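PDB 5HT7: uncharacterized protein from Methanosaeta thermophila PT, which belongs to the betagamma-crystallin family, binds transition-metal ions such as iron(II) and assembles as a trimer. Local coordinates for residues R45-E49 with P50-S54; A58-P62 with G63-S67. All coordinates share one frame; numbering follows the deposited sequence.

Both contacts are local, lie mainly at the surface of this betagamma-crystallin domain and sit away from the iron(II) site of H14 and H16. Contact 1 (45-49 with 50-54) folds the turn that follows strand 44-47; contact 2 (58-62 with 63-67) closes the turn between strands 58-60 and 63-65, which belong to different sheets. They meet where 44-47 and 58-60 run side by side: R45 forms a salt bridge with E59, and L46 packs on F60. Each has an edge-to-face aromatic pair with one buried ring, Y47 in contact 1 and F60 in contact 2. Contact 1 adds backbone and arginine bonds; contact 2 adds a tyrosine hydroxyl and a water.

Contact 1 of 2, residues R45-E49 with P50-S54; sequences RLYRE and PNFQS
The ring of Y47 lies beneath the backbone of F52, whose CA sits almost over the ring centre, 3.6 Å from the centroid, in a CH-pi contact. F52 also turns the edge of its own ring toward that same tyrosine, in a T-shaped pair with planes at 70°. Y47 CG stands beside its backbone N (chi1 -53°), which carries the ring under the turn; Y47 CD2 comes to 3.3 Å from F52 C. A broad, flat side chain suits this buried place: its face takes F52 CA while CD2 and CE2 lie along the F52 carbonyl. R48 grips S54 twice: its backbone N gives a nearly straight 2.8 Å bond to S54 O, and its extended side chain brings NH1 to S54 OG at 3.2 Å, with the hydroxyl close to the guanidinium plane. E49 N adds a 3.2 Å bond to Q53 O. Beyond the turn, the hydroxyl of S78 bonds to both E49 O and F52 N, while R48 makes a cation-pi contact with Y56. N51, F52 and S54 all have positive phi, coiling the turn tightly. Y47, F52 and S54 follow the folded-hairpin signature of betagamma-crystallin Greek keys, with S54 where glycine is usual.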
loop_
_atom_site.group_PDB
_atom_site.type_symbol
_atom_site.label_atom_id
_atom_site.label_comp_id
_atom_site.label_asym_id
_atom_site.label_seq_id
_atom_site.Cartn_x
_atom_site.Cartn_y
_atom_site.Cartn_z
ATOM N N ARG A 45 18.144 7.503 0.440
ATOM C CA ARG A 45 19.139 7.498 -0.617
ATOM C C ARG A 45 18.757 6.428 -1.643
ATOM O O ARG A 45 18.392 5.304 -1.277
ATOM C CB ARG A 45 20.538 7.239 -0.038
ATOM C CG ARG A 45 21.676 7.348 -1.038
ATOM C CD ARG A 45 23.039 7.247 -0.330
ATOM N NE ARG A 45 23.166 8.250 0.730
ATOM C CZ ARG A 45 24.091 8.229 1.687
ATOM N NH1 ARG A 45 24.994 7.259 1.731
ATOM N NH2 ARG A 45 24.112 9.188 2.605
ATOM N N LEU A 46 18.817 6.794 -2.918
ATOM C CA LEU A 46 18.477 5.895 -4.020
ATOM C C LEU A 46 19.737 5.516 -4.780
ATOM O O LEU A 46 20.643 6.326 -4.908
ATOM C CB LEU A 46 17.487 6.561 -4.973
ATOM C CG LEU A 46 15.988 6.522 -4.665
ATOM C CD1 LEU A 46 15.688 6.995 -3.260
ATOM C CD2 LEU A 46 15.270 7.379 -5.703
ATOM N N TYR A 47 19.777 4.298 -5.309
ATOM C CA TYR A 47 20.968 3.789 -5.981
ATOM C C TYR A 47 20.612 3.204 -7.344
ATOM O O TYR A 47 19.523 2.650 -7.510
ATOM C CB TYR A 47 21.646 2.707 -5.133
ATOM C CG TYR A 47 21.972 3.089 -3.704
ATOM C CD1 TYR A 47 20.976 3.135 -2.722
ATOM C CD2 TYR A 47 23.287 3.360 -3.322
ATOM C CE1 TYR A 47 21.281 3.474 -1.407
ATOM C CE2 TYR A 47 23.599 3.691 -2.017
ATOM C CZ TYR A 47 22.600 3.739 -1.067
ATOM O OH TYR A 47 22.914 4.062 0.227
ATOM N N ARG A 48 21.534 3.297 -8.302
ATOM C CA ARG A 48 21.316 2.741 -9.640
ATOM C C ARG A 48 21.378 1.222 -9.669
ATOM O O ARG A 48 20.684 0.583 -10.466
ATOM C CB ARG A 48 22.347 3.293 -10.624
ATOM C CG ARG A 48 22.304 4.792 -10.769
ATOM C CD ARG A 48 23.422 5.289 -11.673
ATOM N NE ARG A 48 23.320 6.734 -11.810
ATOM C CZ ARG A 48 23.879 7.594 -10.974
ATOM N NH1 ARG A 48 24.605 7.150 -9.955
ATOM N NH2 ARG A 48 23.716 8.895 -11.158
ATOM N N GLU A 49 22.227 0.651 -8.815
ATOM C CA GLU A 49 22.480 -0.785 -8.810
ATOM C C GLU A 49 21.943 -1.434 -7.536
ATOM O O GLU A 49 21.704 -0.750 -6.545
ATOM C CB GLU A 49 23.989 -1.056 -8.954
ATOM C CG GLU A 49 24.555 -0.635 -10.304
ATOM C CD GLU A 49 26.046 -0.885 -10.433
ATOM O OE1 GLU A 49 26.644 -1.467 -9.499
ATOM O OE2 GLU A 49 26.622 -0.495 -11.472
ATOM N N PRO A 50 21.758 -2.761 -7.558
ATOM C CA PRO A 50 21.369 -3.483 -6.341
ATOM C C PRO A 50 22.409 -3.328 -5.237
ATOM O O PRO A 50 23.547 -2.949 -5.531
ATOM C CB PRO A 50 21.296 -4.941 -6.801
ATOM C CG PRO A 50 21.080 -4.873 -8.273
ATOM C CD PRO A 50 21.797 -3.643 -8.740
ATOM N N ASN A 51 22.016 -3.613 -3.997
ATOM C CA ASN A 51 22.966 -3.745 -2.893
ATOM C C ASN A 51 23.672 -2.443 -2.567
ATOM O O ASN A 51 24.856 -2.433 -2.200
ATOM C CB ASN A 51 23.987 -4.835 -3.205
ATOM C CG ASN A 51 23.346 -6.194 -3.358
ATOM O OD1 ASN A 51 23.605 -6.914 -4.322
ATOM N ND2 ASN A 51 22.489 -6.548 -2.411
ATOM N N PHE A 52 22.929 -1.350 -2.721
ATOM C CA PHE A 52 23.331 -0.029 -2.255
ATOM C C PHE A 52 24.643 0.419 -2.887
ATOM O O PHE A 52 25.536 0.923 -2.210
ATOM C CB PHE A 52 23.409 -0.033 -0.723
ATOM C CG PHE A 52 22.237 -0.721 -0.078
ATOM C CD1 PHE A 52 20.952 -0.219 -0.238
ATOM C CD2 PHE A 52 22.409 -1.886 0.647
ATOM C CE1 PHE A 52 19.864 -0.857 0.328
ATOM C CE2 PHE A 52 21.332 -2.532 1.220
ATOM C CZ PHE A 52 20.053 -2.014 1.066
ATOM N N GLN A 53 24.726 0.233 -4.201
ATOM C CA GLN A 53 25.882 0.656 -4.977
ATOM C C GLN A 53 25.477 1.655 -6.058
ATOM O O GLN A 53 24.381 1.566 -6.622
ATOM C CB GLN A 53 26.578 -0.561 -5.584
ATOM C CG GLN A 53 27.206 -1.470 -4.508
ATOM C CD GLN A 53 27.857 -2.708 -5.078
ATOM O OE1 GLN A 53 28.565 -2.642 -6.079
ATOM N NE2 GLN A 53 27.633 -3.846 -4.436
ATOM N N SER A 54 26.367 2.614 -6.306
ATOM C CA SER A 54 26.172 3.700 -7.263
ATOM C C SER A 54 24.970 4.576 -6.922
ATOM O O SER A 54 23.948 4.551 -7.625
ATOM C CB SER A 54 26.021 3.165 -8.686
ATOM O OG SER A 54 25.775 4.243 -9.580
#

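Contact 2 of 2, residues A58-P62 with G63-S67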
loop_
_atom_site.group_PDB
_atom_site.type_symbol
_atom_site.label_atom_id
_atom_site.label_comp_id
_atom_site.label_asym_id
_atom_site.label_seq_id
_atom_site.Cartn_x
_atom_site.Cartn_y
_atom_site.Cartn_z
ATOM N N ALA A 58 20.928 13.202 -5.452
ATOM C CA ALA A 58 19.731 13.730 -4.809
ATOM C C ALA A 58 19.216 12.798 -3.718
ATOM O O ALA A 58 19.003 11.606 -3.965
ATOM C CB ALA A 58 18.646 13.977 -5.852
ATOM N N GLU A 59 19.006 13.349 -2.525
ATOM C CA GLU A 59 18.410 12.604 -1.420
ATOM C C GLU A 59 17.024 13.140 -1.083
ATOM O O GLU A 59 16.767 14.341 -1.195
ATOM C CB GLU A 59 19.319 12.655 -0.198
ATOM C CG GLU A 59 20.644 11.948 -0.425
ATOM C CD GLU A 59 21.577 12.096 0.746
ATOM O OE1 GLU A 59 21.390 13.054 1.526
ATOM O OE2 GLU A 59 22.495 11.259 0.884
ATOM N N PHE A 60 16.132 12.250 -0.659
ATOM C CA PHE A 60 14.713 12.596 -0.598
ATOM C C PHE A 60 14.125 12.489 0.800
ATOM O O PHE A 60 14.072 11.402 1.380
ATOM C CB PHE A 60 13.919 11.708 -1.560
ATOM C CG PHE A 60 14.311 11.880 -3.001
ATOM C CD1 PHE A 60 13.629 12.770 -3.819
ATOM C CD2 PHE A 60 15.381 11.179 -3.529
ATOM C CE1 PHE A 60 14.000 12.942 -5.147
ATOM C CE2 PHE A 60 15.758 11.344 -4.845
ATOM C CZ PHE A 60 15.067 12.228 -5.657
ATOM N N GLY A 61 13.678 13.621 1.333
ATOM C CA GLY A 61 12.975 13.639 2.602
ATOM C C GLY A 61 11.492 13.501 2.323
ATOM O O GLY A 61 11.102 13.323 1.169
ATOM N N PRO A 62 10.657 13.592 3.367
ATOM C CA PRO A 62 9.203 13.450 3.201
ATOM C C PRO A 62 8.656 14.387 2.134
ATOM O O PRO A 62 9.083 15.539 2.068
ATOM C CB PRO A 62 8.660 13.808 4.585
ATOM C CG PRO A 62 9.768 13.403 5.513
ATOM C CD PRO A 62 11.036 13.755 4.783
ATOM N N GLY A 63 7.754 13.886 1.291
ATOM C CA GLY A 63 7.197 14.677 0.214
ATOM C C GLY A 63 6.634 13.838 -0.920
ATOM O O GLY A 63 6.699 12.612 -0.897
ATOM N N ILE A 64 6.086 14.519 -1.916
ATOM C CA ILE A 64 5.502 13.894 -3.093
ATOM C C ILE A 64 6.327 14.273 -4.324
ATOM O O ILE A 64 6.490 15.460 -4.628
ATOM C CB ILE A 64 4.026 14.327 -3.282
ATOM C CG1 ILE A 64 3.187 13.913 -2.065
ATOM C CG2 ILE A 64 3.442 13.729 -4.539
ATOM C CD1 ILE A 64 1.729 14.378 -2.130
ATOM N N TYR A 65 6.852 13.270 -5.024
ATOM C CA TYR A 65 7.736 13.495 -6.174
ATOM C C TYR A 65 7.147 12.917 -7.459
ATOM O O TYR A 65 7.408 11.770 -7.809
ATOM C CB TYR A 65 9.119 12.894 -5.892
ATOM C CG TYR A 65 9.708 13.405 -4.599
ATOM C CD1 TYR A 65 10.402 14.610 -4.558
ATOM C CD2 TYR A 65 9.533 12.708 -3.411
ATOM C CE1 TYR A 65 10.928 15.093 -3.368
ATOM C CE2 TYR A 65 10.058 13.183 -2.218
ATOM C CZ TYR A 65 10.756 14.379 -2.205
ATOM O OH TYR A 65 11.274 14.861 -1.023
ATOM N N PRO A 66 6.348 13.726 -8.174
ATOM C CA PRO A 66 5.500 13.255 -9.279
ATOM C C PRO A 66 6.253 12.830 -10.523
ATOM O O PRO A 66 5.664 12.174 -11.379
ATOM C CB PRO A 66 4.630 14.476 -9.598
ATOM C CG PRO A 66 4.721 15.345 -8.395
ATOM C CD PRO A 66 6.110 15.148 -7.886
ATOM N N SER A 67 7.524 13.207 -10.635
ATOM C CA SER A 67 8.314 12.834 -11.807
ATOM C C SER A 67 9.793 12.729 -11.468
ATOM O O SER A 67 10.540 13.695 -11.628
ATOM C CB SER A 67 8.106 13.850 -12.933
ATOM O OG SER A 67 8.812 13.457 -14.099
HETATM O O HOH W 1 13.813 16.318 -0.077
#
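The Y65 ring has F60 CD1 over one face, 3.5 Å above its plane and close to the ring centre, and G61 O at its hydroxyl end, near the ring plane. F60 presents its edge: Y65 CE1 lies near the plane of the phenylalanine ring, 3.6 Å from F60 CD1. The pair is therefore T-shaped, with the centroids 4.9 Å apart and the planes almost perpendicular at 83°. Both residues point from their backbones toward the other segment, and with CG beside the backbone N in each (chi1 -62° for F60 and -54° for Y65) the F60 edge reaches the Y65 face.

A tyrosine suits this site because its ring receives the phenylalanine edge while its hydroxyl reaches on to the turn. Y65 OH donates a short 2.7 Å bond to G61 O, approaching from above the carbonyl plane. A water completes the grip: it accepts from G61 N at 3.0 Å and donates to Y65 OH, so the hydroxyl is held by two bonds and both polar backbone atoms of G61 are engaged. P62, whose ring restricts its phi, occupies the bend. The backbone of G63 calls for glycine, since a CB there would clash with P62 O.

F60 is buried, in an edge-to-face contact with Y71 and packed on M37 and V39; I64 meets F18 of a second subunit. The turn carries the chain from strand 58-60 in one sheet to 63-65, at the border of the other, the crossing characteristic of betagamma-crystallin Greek keys, whose third strand joins the opposite sheet of the sandwich.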